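Local structure of single-strand DNA-binding protein (Agrobacterium tumefaciens, 3BTP) at residues A[121-124]-A[128-131]; A[347-352]-A[427-432]. The protein binds single-stranded but not double-stranded DNA, whatever its sequence, and mediates nuclear uptake of the transferred T-DNA strand during plant transformation. One frame throughout, in Å; residues are numbered along the deposited sequence.

Contact 1 (A[121-124]-A[128-131])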
# COMPACT_ATOMS: atom_id res chain seq x y z
N ARG A 121 -6.44 -24.84 -0.20
CA ARG A 121 -6.51 -26.03 0.66
C ARG A 121 -5.15 -26.60 0.98
O ARG A 121 -4.20 -26.42 0.21
CB ARG A 121 -7.42 -27.11 0.03
CG ARG A 121 -6.87 -27.66 -1.24
CD ARG A 121 -8.00 -28.17 -2.19
NE ARG A 121 -7.39 -28.74 -3.41
CZ ARG A 121 -7.31 -28.13 -4.60
NH1 ARG A 121 -7.80 -26.89 -4.80
NH2 ARG A 121 -6.70 -28.75 -5.61
N GLN A 122 -5.04 -27.22 2.14
CA GLN A 122 -3.82 -27.95 2.55
C GLN A 122 -3.80 -29.36 1.94
O GLN A 122 -4.75 -30.11 2.02
CB GLN A 122 -3.75 -28.04 4.07
CG GLN A 122 -3.48 -26.70 4.75
CD GLN A 122 -3.35 -26.85 6.28
OE1 GLN A 122 -4.28 -27.26 6.94
NE2 GLN A 122 -2.17 -26.51 6.82
N THR A 123 -2.71 -29.74 1.30
CA THR A 123 -2.67 -31.09 0.72
C THR A 123 -1.44 -31.85 1.18
O THR A 123 -1.05 -32.80 0.53
CB THR A 123 -2.64 -31.05 -0.83
OG1 THR A 123 -1.43 -30.44 -1.24
CG2 THR A 123 -3.80 -30.22 -1.41
N GLY A 124 -0.79 -31.44 2.27
CA GLY A 124 0.55 -31.98 2.58
C GLY A 124 1.24 -31.24 3.69
O GLY A 124 0.75 -30.23 4.12
N PHE A 128 0.13 -26.90 -0.44
CA PHE A 128 -1.15 -26.23 -0.62
C PHE A 128 -1.55 -26.29 -2.07
O PHE A 128 -0.70 -26.39 -2.94
CB PHE A 128 -1.04 -24.75 -0.20
CG PHE A 128 -0.51 -24.56 1.18
CD1 PHE A 128 -1.36 -24.55 2.26
CD2 PHE A 128 0.85 -24.38 1.40
CE1 PHE A 128 -0.84 -24.37 3.56
CE2 PHE A 128 1.36 -24.22 2.66
CZ PHE A 128 0.52 -24.23 3.76
N ALA A 129 -2.85 -26.19 -2.32
CA ALA A 129 -3.36 -26.06 -3.67
C ALA A 129 -4.44 -24.99 -3.64
O ALA A 129 -5.18 -24.86 -2.66
CB ALA A 129 -3.92 -27.39 -4.20
N GLY A 130 -4.54 -24.23 -4.73
CA GLY A 130 -5.57 -23.18 -4.83
C GLY A 130 -6.39 -23.40 -6.07
O GLY A 130 -5.88 -23.85 -7.07
N THR A 131 -7.67 -23.07 -6.00
CA THR A 131 -8.45 -22.90 -7.23
C THR A 131 -9.22 -21.59 -7.31
O THR A 131 -9.89 -21.18 -6.38
CB THR A 131 -9.24 -24.22 -7.71
OG1 THR A 131 -10.56 -23.91 -8.16
CG2 THR A 131 -9.27 -25.24 -6.68

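Contact 2 (A[347-352]-A[427-432])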
# COMPACT_ATOMS: atom_id res chain seq x y z
N PRO A 347 9.09 10.48 -5.17
CA PRO A 347 8.21 10.33 -6.39
C PRO A 347 8.48 11.40 -7.51
O PRO A 347 8.79 12.56 -7.18
CB PRO A 347 6.75 10.47 -5.85
CG PRO A 347 6.86 10.36 -4.36
CD PRO A 347 8.33 10.58 -3.92
N ALA A 348 8.34 10.99 -8.78
CA ALA A 348 8.58 11.82 -9.95
C ALA A 348 7.67 13.05 -10.07
O ALA A 348 8.09 14.14 -10.51
CB ALA A 348 8.52 10.97 -11.21
N ALA A 349 6.41 12.86 -9.66
CA ALA A 349 5.42 13.89 -9.66
C ALA A 349 4.47 13.58 -8.50
O ALA A 349 4.26 12.41 -8.21
CB ALA A 349 4.68 13.91 -10.99
N THR A 350 3.85 14.61 -7.92
CA THR A 350 3.02 14.51 -6.76
C THR A 350 1.77 15.42 -7.00
O THR A 350 1.87 16.43 -7.73
CB THR A 350 3.98 14.94 -5.57
OG1 THR A 350 4.42 13.78 -4.77
CG2 THR A 350 3.54 16.05 -4.80
N VAL A 351 0.61 15.09 -6.39
CA VAL A 351 -0.54 15.99 -6.42
C VAL A 351 -1.01 16.26 -4.99
O VAL A 351 -1.10 15.29 -4.19
CB VAL A 351 -1.73 15.46 -7.33
CG1 VAL A 351 -2.37 14.15 -6.78
CG2 VAL A 351 -2.80 16.52 -7.48
N ASN A 352 -1.28 17.55 -4.69
CA ASN A 352 -1.82 17.94 -3.44
C ASN A 352 -3.35 17.67 -3.34
O ASN A 352 -4.13 18.25 -4.09
CB ASN A 352 -1.56 19.44 -3.17
CG ASN A 352 -1.79 19.82 -1.69
OD1 ASN A 352 -1.96 18.97 -0.82
ND2 ASN A 352 -1.75 21.08 -1.42
N VAL A 427 5.53 9.54 -16.30
CA VAL A 427 4.54 9.53 -15.24
C VAL A 427 3.08 9.50 -15.75
O VAL A 427 2.17 9.20 -14.98
CB VAL A 427 4.81 10.68 -14.21
CG1 VAL A 427 4.06 11.99 -14.60
CG2 VAL A 427 4.47 10.18 -12.82
N GLY A 428 2.86 9.80 -17.02
CA GLY A 428 1.51 9.79 -17.60
C GLY A 428 0.71 11.08 -17.51
O GLY A 428 -0.51 11.08 -17.57
N LEU A 429 1.41 12.21 -17.42
CA LEU A 429 0.76 13.50 -17.41
C LEU A 429 0.92 14.17 -18.77
O LEU A 429 1.94 13.93 -19.48
CB LEU A 429 1.28 14.39 -16.26
CG LEU A 429 0.85 13.98 -14.83
CD1 LEU A 429 1.55 14.83 -13.85
CD2 LEU A 429 -0.66 14.07 -14.56
N PRO A 430 -0.10 14.97 -19.17
CA PRO A 430 0.04 15.70 -20.46
C PRO A 430 0.91 16.96 -20.32
O PRO A 430 0.80 17.69 -19.34
CB PRO A 430 -1.41 16.01 -20.84
CG PRO A 430 -2.09 16.25 -19.42
CD PRO A 430 -1.39 15.25 -18.49
N VAL A 431 1.81 17.17 -21.29
CA VAL A 431 2.71 18.30 -21.40
C VAL A 431 2.07 19.72 -21.40
O VAL A 431 2.74 20.71 -21.09
CB VAL A 431 3.67 18.09 -22.58
CG1 VAL A 431 4.53 16.83 -22.35
CG2 VAL A 431 2.86 18.06 -23.93
N SER A 432 0.77 19.81 -21.69
CA SER A 432 -0.02 21.06 -21.53
C SER A 432 0.03 21.71 -20.11
O SER A 432 -0.12 22.92 -19.96
CB SER A 432 -1.49 20.76 -21.90
OG SER A 432 -2.22 20.19 -20.80

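Contact 1 (A[121-124]-A[128-131])
Residues 121-124 and 128-131 run antiparallel, their short axes 4.7 Å apart at closest approach. Arg121 and Ala129 form the hydrogen-bonded pair: Arg121 N reaches Ala129 O at 2.8 Å with an N-H...O angle of 166°, and Ala129 N reaches Arg121 O at 2.9 Å. Gln122 and Phe128 form the next, non-hydrogen-bonded pair, and Phe128 CA adds a CA-H...O contact to Arg121 O at 3.2 Å. The Arg121 side chain leaves on the Ala129 face and, with CG between its backbone N and carbonyl carbon (chi1 66°), bends back over the neighbouring strand. One face of its guanidinium rests on Ala129 CB, 3.4 Å from NH2, while Thr131 CG2 lies at the edge; that approach to NH1 is too short to be trusted. Thr123 CG2 touches the same Ala129 methyl at 4.0 Å. On the other face Gln122 and Phe128 lie side by side, Gln122 CG meeting Phe128 CE1 at 3.7 Å, the amide and ring planes 18° apart. Phe254 and Leu259 touch Gln122 there, and Pro261 touches Phe128. This is a surface beta hairpin at the margin of a four-stranded antiparallel sheet, with a classic beta bulge at Thr123 and Gly124 near its turn.

Contact 2 (A[347-352]-A[427-432])
While Ala349 meets Val427 and Leu429 through carbon alone, the polar atom gripped twice is Asn352 OD1, at the far end of the same strand, which accepts hydrogen bonds from the backbone N of Gly354 and of Arg367. Its ND2 is bonded to Asp366 OD1, so both ends of the buried amide are satisfied and its rotation is fixed. Between the two segments the contact is small and wholly apolar. Ala349 CB lies against both methyls of Val427 at nearly equal distance, CG1 at 4.1 Å and CG2 at 4.2 Å. Leu429 comes to the same alanine methyl through one branch: CD1 continues the chain away from CA (chi2 174°) and stops 4.3 Å from Ala349 CB. Ala348 CB adds a looser touch to Val427 CG2 at 4.4 Å. Val371 touches Ala349, Val427 and Leu429 alike, so the three meet around a shared neighbour, and Leu387 of helix 382-388 also packs on Leu429. Between the two contributing side chains the chain turns at Gly428, the C-prime residue of a Schellman motif: its phi is positive (89°), and the backbone N of Gly428 and of Leu429 bond back to carbonyls of the last helical turn. The contact thus packs a capped helix end, that of helix 417-427 with the loop after it, against strand 349-352 of a closed eight-stranded antiparallel barrel.

Overall arrangement
From the N terminus, contact 1 comes first, closing a tight hairpin with only three residues between 121-124 and 128-131, in the sheet that strands 149-153 and 159-160 complete. Contact 2 opens much later and spans 74 residues, a long loop that carries strands 367-370, 396-399 and 405-407 and several helices before returning at the end of helix 417-427. The two are therefore in series, neither nested nor crossed. They lie on opposite sides of the chain's centre, with centres 43 Å apart and nearest atoms about 34 Å apart. Contact 1 joins neighbouring strands at the surface, whereas contact 2 is buried and ties the end of helix 417-427 to barrel strand 349-352.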